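Long-range contact in oxidoreductase, iron/ascorbate family (Shewanella oneidensis, PDB 3ON7), which probably uses iron(II), 2-oxoglutarate and dioxygen to form ethylene and to oxidise L-arginine: residues B[33-47]-B[102-116]. Numbering follows the deposited sequence. Where two conformers were deposited one is given.
Sequences HPIDKELVERIYTEW and LRANILAYYEKANTL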
loop_
_atom_site.group_PDB
_atom_site.type_symbol
_atom_site.label_atom_id
_atom_site.label_comp_id
_atom_site.label_asym_id
_atom_site.label_seq_id
_atom_site.Cartn_x
_atom_site.Cartn_y
_atom_site.Cartn_z
ATOM N N HIS B 33 0.068 -16.075 36.214
ATOM C CA HIS B 33 0.240 -16.794 34.945
ATOM C C HIS B 33 1.665 -17.334 34.830
ATOM O O HIS B 33 2.529 -16.975 35.634
ATOM C CB HIS B 33 -0.088 -15.867 33.752
ATOM C CG HIS B 33 0.668 -14.581 33.765
ATOM N ND1 HIS B 33 1.941 -14.460 33.252
ATOM C CD2 HIS B 33 0.347 -13.364 34.271
ATOM C CE1 HIS B 33 2.371 -13.223 33.439
ATOM N NE2 HIS B 33 1.423 -12.537 34.054
ATOM N N PRO B 34 1.921 -18.197 33.830
ATOM C CA PRO B 34 3.225 -18.838 33.713
ATOM C C PRO B 34 4.360 -18.027 33.118
ATOM O O PRO B 34 5.451 -18.552 32.992
ATOM C CB PRO B 34 2.960 -20.040 32.780
ATOM C CG PRO B 34 1.525 -20.071 32.534
ATOM C CD PRO B 34 0.975 -18.731 32.843
ATOM N N ILE B 35 4.129 -16.784 32.723
ATOM C CA ILE B 35 5.198 -16.014 32.121
ATOM C C ILE B 35 6.051 -15.359 33.208
ATOM O O ILE B 35 5.570 -14.547 34.018
ATOM C CB ILE B 35 4.683 -14.990 31.129
ATOM C CG1 ILE B 35 4.004 -15.694 29.941
ATOM C CG2 ILE B 35 5.816 -14.155 30.620
ATOM C CD1 ILE B 35 3.677 -14.768 28.784
ATOM N N ASP B 36 7.322 -15.743 33.205
ATOM C CA ASP B 36 8.307 -15.290 34.198
ATOM C C ASP B 36 8.227 -13.781 34.403
ATOM O O ASP B 36 8.498 -12.997 33.486
ATOM C CB ASP B 36 9.716 -15.695 33.758
ATOM C CG ASP B 36 10.796 -15.294 34.760
ATOM O OD1 ASP B 36 10.480 -15.080 35.970
ATOM O OD2 ASP B 36 11.971 -15.204 34.314
ATOM N N LYS B 37 7.853 -13.417 35.627
ATOM C CA LYS B 37 7.668 -12.040 36.102
ATOM C C LYS B 37 8.898 -11.167 35.864
ATOM O O LYS B 37 8.815 -9.956 35.572
ATOM C CB LYS B 37 7.402 -12.089 37.623
ATOM C CG LYS B 37 6.659 -10.889 38.207
ATOM C CD LYS B 37 6.138 -11.191 39.612
ATOM N N GLU B 38 10.060 -11.778 36.055
ATOM C CA GLU B 38 11.290 -11.019 35.961
ATOM C C GLU B 38 11.709 -10.838 34.509
ATOM O O GLU B 38 12.436 -9.913 34.215
ATOM C CB GLU B 38 12.407 -11.607 36.844
ATOM C CG GLU B 38 13.078 -12.891 36.368
ATOM C CD GLU B 38 14.461 -13.098 37.012
ATOM O OE1 GLU B 38 14.525 -13.241 38.260
ATOM O OE2 GLU B 38 15.479 -13.116 36.265
ATOM N N LEU B 39 11.226 -11.693 33.605
ATOM C CA LEU B 39 11.418 -11.464 32.180
ATOM C C LEU B 39 10.664 -10.188 31.778
ATOM O O LEU B 39 11.233 -9.298 31.141
ATOM C CB LEU B 39 10.970 -12.663 31.345
ATOM C CG LEU B 39 11.098 -12.532 29.816
ATOM C CD1 LEU B 39 12.562 -12.359 29.337
ATOM C CD2 LEU B 39 10.470 -13.728 29.139
ATOM N N VAL B 40 9.406 -10.081 32.201
ATOM C CA VAL B 40 8.588 -8.915 31.888
ATOM C C VAL B 40 9.215 -7.626 32.434
ATOM O O VAL B 40 9.197 -6.601 31.756
ATOM C CB VAL B 40 7.147 -9.094 32.400
ATOM C CG1 VAL B 40 6.319 -7.846 32.173
ATOM C CG2 VAL B 40 6.503 -10.274 31.716
ATOM N N GLU B 41 9.793 -7.696 33.636
ATOM C CA GLU B 41 10.454 -6.544 34.254
ATOM C C GLU B 41 11.753 -6.208 33.504
ATOM O O GLU B 41 12.088 -5.051 33.330
ATOM C CB GLU B 41 10.778 -6.826 35.745
ATOM C CG GLU B 41 9.575 -7.010 36.677
ATOM C CD GLU B 41 9.906 -7.783 38.009
ATOM O OE1 GLU B 41 11.109 -7.973 38.346
ATOM O OE2 GLU B 41 8.947 -8.199 38.717
ATOM N N ARG B 42 12.503 -7.233 33.115
ATOM C CA ARG B 42 13.757 -7.061 32.387
ATOM C C ARG B 42 13.468 -6.354 31.041
ATOM O O ARG B 42 14.227 -5.477 30.604
ATOM C CB ARG B 42 14.455 -8.431 32.180
ATOM C CG ARG B 42 15.902 -8.510 32.691
ATOM C CD ARG B 42 16.296 -9.893 33.269
ATOM N NE ARG B 42 16.300 -10.962 32.259
ATOM C CZ ARG B 42 15.598 -12.100 32.310
ATOM N NH1 ARG B 42 14.807 -12.389 33.342
ATOM N NH2 ARG B 42 15.699 -12.978 31.312
ATOM N N ILE B 43 12.362 -6.738 30.409
ATOM C CA ILE B 43 11.917 -6.150 29.158
ATOM C C ILE B 43 11.475 -4.687 29.321
ATOM O O ILE B 43 11.882 -3.838 28.524
ATOM C CB ILE B 43 10.820 -7.032 28.500
ATOM C CG1 ILE B 43 11.482 -8.254 27.847
ATOM C CG2 ILE B 43 10.020 -6.289 27.443
ATOM C CD1 ILE B 43 10.529 -9.375 27.563
ATOM N N TYR B 44 10.676 -4.388 30.342
ATOM C CA TYR B 44 10.286 -3.007 30.622
ATOM C C TYR B 44 11.523 -2.139 30.781
ATOM O O TYR B 44 11.615 -1.041 30.206
ATOM C CB TYR B 44 9.474 -2.910 31.913
ATOM C CG TYR B 44 7.979 -2.983 31.739
ATOM C CD1 TYR B 44 7.374 -4.112 31.211
ATOM C CD2 TYR B 44 7.165 -1.940 32.136
ATOM C CE1 TYR B 44 5.993 -4.197 31.081
ATOM C CE2 TYR B 44 5.783 -2.016 31.995
ATOM C CZ TYR B 44 5.207 -3.145 31.467
ATOM O OH TYR B 44 3.839 -3.226 31.316
ATOM N N THR B 45 12.492 -2.659 31.531
ATOM C CA THR B 45 13.705 -1.922 31.834
ATOM C C THR B 45 14.522 -1.625 30.591
ATOM O O THR B 45 14.896 -0.484 30.370
ATOM C CB THR B 45 14.567 -2.646 32.901
ATOM O OG1 THR B 45 13.841 -2.685 34.137
ATOM C CG2 THR B 45 15.895 -1.927 33.133
ATOM N N GLU B 46 14.803 -2.625 29.768
ATOM C CA GLU B 46 15.722 -2.382 28.662
ATOM C C GLU B 46 15.070 -1.656 27.485
ATOM O O GLU B 46 15.762 -0.979 26.718
ATOM C CB GLU B 46 16.486 -3.650 28.241
ATOM C CG GLU B 46 15.664 -4.829 27.784
ATOM C CD GLU B 46 16.491 -6.105 27.629
ATOM O OE1 GLU B 46 17.666 -6.125 28.062
ATOM O OE2 GLU B 46 15.964 -7.088 27.060
ATOM N N TRP B 47 13.747 -1.747 27.361
ATOM C CA TRP B 47 13.053 -1.002 26.317
ATOM C C TRP B 47 12.864 0.441 26.726
ATOM O O TRP B 47 12.997 1.346 25.904
ATOM C CB TRP B 47 11.725 -1.673 25.947
ATOM C CG TRP B 47 11.985 -2.796 25.025
ATOM C CD1 TRP B 47 12.239 -4.084 25.352
ATOM C CD2 TRP B 47 12.074 -2.721 23.606
ATOM N NE1 TRP B 47 12.469 -4.827 24.227
ATOM C CE2 TRP B 47 12.361 -4.010 23.137
ATOM C CE3 TRP B 47 11.926 -1.692 22.686
ATOM C CZ2 TRP B 47 12.494 -4.295 21.792
ATOM C CZ3 TRP B 47 12.073 -1.981 21.347
ATOM C CH2 TRP B 47 12.351 -3.266 20.914
ATOM N N LEU B 102 18.507 -6.412 22.237
ATOM C CA LEU B 102 17.172 -6.644 22.770
ATOM C C LEU B 102 16.489 -7.911 22.235
ATOM O O LEU B 102 15.478 -8.320 22.772
ATOM C CB LEU B 102 16.279 -5.428 22.470
ATOM C CG LEU B 102 16.626 -4.043 23.022
ATOM C CD1 LEU B 102 15.734 -2.952 22.376
ATOM C CD2 LEU B 102 16.509 -4.009 24.526
ATOM N N ARG B 103 17.026 -8.514 21.178
ATOM C CA ARG B 103 16.389 -9.644 20.478
ATOM C C ARG B 103 16.055 -10.878 21.370
ATOM O O ARG B 103 14.927 -11.391 21.348
ATOM C CB ARG B 103 17.285 -10.080 19.304
ATOM C CG ARG B 103 16.759 -11.274 18.465
ATOM C CD ARG B 103 17.636 -11.541 17.232
ATOM N NE ARG B 103 17.560 -10.445 16.245
ATOM C CZ ARG B 103 16.767 -10.420 15.165
ATOM N NH1 ARG B 103 15.952 -11.430 14.890
ATOM N NH2 ARG B 103 16.778 -9.357 14.347
ATOM N N ALA B 104 17.023 -11.343 22.151
ATOM C CA ALA B 104 16.854 -12.581 22.919
ATOM C C ALA B 104 15.642 -12.498 23.829
ATOM O O ALA B 104 14.788 -13.370 23.803
ATOM C CB ALA B 104 18.095 -12.892 23.728
ATOM N N ASN B 105 15.564 -11.442 24.617
ATOM C CA ASN B 105 14.492 -11.299 25.585
ATOM C C ASN B 105 13.147 -11.082 24.928
ATOM O O ASN B 105 12.132 -11.645 25.361
ATOM C CB ASN B 105 14.795 -10.167 26.576
ATOM C CG ASN B 105 15.879 -10.552 27.604
ATOM O OD1 ASN B 105 16.194 -11.722 27.771
ATOM N ND2 ASN B 105 16.443 -9.570 28.270
ATOM N N ILE B 106 13.113 -10.275 23.875
ATOM C CA ILE B 106 11.827 -9.933 23.310
ATOM C C ILE B 106 11.263 -11.110 22.525
ATOM O O ILE B 106 10.077 -11.347 22.588
ATOM C CB ILE B 106 11.859 -8.617 22.485
ATOM C CG1 ILE B 106 10.471 -7.983 22.463
ATOM C CG2 ILE B 106 12.390 -8.844 21.069
ATOM C CD1 ILE B 106 9.823 -7.855 23.818
ATOM N N LEU B 107 12.114 -11.871 21.833
ATOM C CA LEU B 107 11.634 -13.069 21.159
ATOM C C LEU B 107 11.327 -14.225 22.146
ATOM O O LEU B 107 10.451 -15.026 21.884
ATOM C CB LEU B 107 12.609 -13.520 20.051
ATOM C CG LEU B 107 12.759 -12.541 18.876
ATOM C CD1 LEU B 107 13.668 -13.098 17.801
ATOM C CD2 LEU B 107 11.399 -12.153 18.285
ATOM N N ALA B 108 12.042 -14.313 23.262
ATOM C CA ALA B 108 11.683 -15.272 24.305
ATOM C C ALA B 108 10.306 -14.908 24.857
ATOM O O ALA B 108 9.475 -15.775 25.062
ATOM C CB ALA B 108 12.731 -15.306 25.419
ATOM N N TYR B 109 10.045 -13.623 25.055
ATOM C CA TYR B 109 8.726 -13.202 25.519
ATOM C C TYR B 109 7.631 -13.509 24.484
ATOM O O TYR B 109 6.591 -14.065 24.829
ATOM C CB TYR B 109 8.684 -11.721 25.915
ATOM C CG TYR B 109 7.274 -11.303 26.265
ATOM C CD1 TYR B 109 6.757 -11.556 27.518
ATOM C CD2 TYR B 109 6.438 -10.695 25.319
ATOM C CE1 TYR B 109 5.469 -11.209 27.846
ATOM C CE2 TYR B 109 5.138 -10.352 25.636
ATOM C CZ TYR B 109 4.661 -10.615 26.903
ATOM O OH TYR B 109 3.372 -10.297 27.243
ATOM N N TYR B 110 7.869 -13.133 23.234
ATOM C CA TYR B 110 6.956 -13.421 22.113
ATOM C C TYR B 110 6.592 -14.903 22.051
ATOM O O TYR B 110 5.423 -15.260 21.843
ATOM C CB TYR B 110 7.618 -13.012 20.793
ATOM C CG TYR B 110 6.790 -13.226 19.526
ATOM C CD1 TYR B 110 6.782 -14.450 18.857
ATOM C CD2 TYR B 110 6.070 -12.168 18.961
ATOM C CE1 TYR B 110 6.018 -14.626 17.680
ATOM C CE2 TYR B 110 5.319 -12.331 17.798
ATOM C CZ TYR B 110 5.299 -13.552 17.159
ATOM O OH TYR B 110 4.551 -13.682 16.000
ATOM N N GLU B 111 7.599 -15.759 22.228
ATOM C CA GLU B 111 7.409 -17.204 22.157
ATOM C C GLU B 111 6.534 -17.630 23.333
ATOM O O GLU B 111 5.561 -18.368 23.151
ATOM C CB GLU B 111 8.783 -17.923 22.173
ATOM C CG GLU B 111 8.732 -19.455 22.206
ATOM C CD GLU B 111 10.121 -20.109 22.290
ATOM N N LYS B 112 6.869 -17.129 24.525
ATOM C CA LYS B 112 6.169 -17.524 25.747
ATOM C C LYS B 112 4.733 -17.007 25.787
ATOM O O LYS B 112 3.860 -17.660 26.343
ATOM C CB LYS B 112 6.940 -17.039 26.981
ATOM C CG LYS B 112 8.236 -17.833 27.251
ATOM C CD LYS B 112 9.020 -17.285 28.453
ATOM C CE LYS B 112 9.952 -18.335 29.081
ATOM N NZ LYS B 112 11.349 -18.314 28.547
ATOM N N ALA B 113 4.499 -15.833 25.201
ATOM C CA ALA B 113 3.182 -15.245 25.192
ATOM C C ALA B 113 2.303 -15.897 24.138
ATOM O O ALA B 113 1.091 -16.034 24.336
ATOM C CB ALA B 113 3.269 -13.734 24.979
ATOM N N ASN B 114 2.905 -16.296 23.019
ATOM C CA ASN B 114 2.196 -17.089 22.029
ATOM C C ASN B 114 1.787 -18.442 22.606
ATOM O O ASN B 114 0.689 -18.903 22.346
ATOM C CB ASN B 114 3.047 -17.279 20.762
ATOM C CG ASN B 114 2.775 -16.212 19.721
ATOM O OD1 ASN B 114 1.836 -16.328 18.931
ATOM N ND2 ASN B 114 3.599 -15.157 19.716
ATOM N N THR B 115 2.663 -19.047 23.412
ATOM C CA THR B 115 2.349 -20.314 24.089
ATOM C C THR B 115 1.159 -20.133 25.043
ATOM O O THR B 115 0.203 -20.910 24.975
ATOM C CB THR B 115 3.572 -20.918 24.825
ATOM O OG1 THR B 115 4.579 -21.256 23.862
ATOM C CG2 THR B 115 3.187 -22.192 25.655
ATOM N N LEU B 116 1.164 -19.088 25.870
ATOM C CA LEU B 116 0.001 -18.853 26.746
ATOM C C LEU B 116 -1.252 -18.587 25.914
ATOM O O LEU B 116 -2.306 -19.145 26.203
ATOM C CB LEU B 116 0.232 -17.687 27.722
ATOM C CG LEU B 116 -0.851 -17.330 28.764
ATOM C CD1 LEU B 116 -1.185 -18.512 29.666
ATOM C CD2 LEU B 116 -0.426 -16.117 29.622
HETATM O O HOH W 1 14.185 -7.300 24.978
#
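Glu46 OE2 is gripped by two donors: Asn105 ND2, 2.8 Å away, meets it from above the carboxylate plane with an N-H...O angle of 154°, and a water donates to it from 2.7 Å. That water also donates to Leu102 O and accepts from Trp47 NE1, so a carboxylate, an indole N-H and a backbone carbonyl share one water. With CG between its backbone N and carbonyl carbon (chi1 59°), Glu46 stretches across to the amide and lays its CG 3.5 Å from Leu102 CD2. The other methyl of this forked leucine, CD1, makes a CH-pi contact over one face of Trp47, 3.5 Å from the centroid of the six-membered ring. Asn105, short and polar, is a knob among Leu39, Arg42, Ile43 and Glu46. The axes of the two helical segments run at 135° to each other, N-to-C, and both pack on strands 151-157 and 245-252 of the major sheet of the double-stranded beta-helix characteristic of 2-oxoglutarate/iron oxygenases; Ile106 and Tyr109 rest on Leu152. Between the helices, the slender end of Ile43 brings CD1 to 3.4 Å from Tyr109 CB. In the turn before Lys37, Ile35 CD1 reaches Ala113 CA at 3.7 Å, where a small residue permits close approach, and Pro34 CD meets Leu116 CD1 at 3.8 Å.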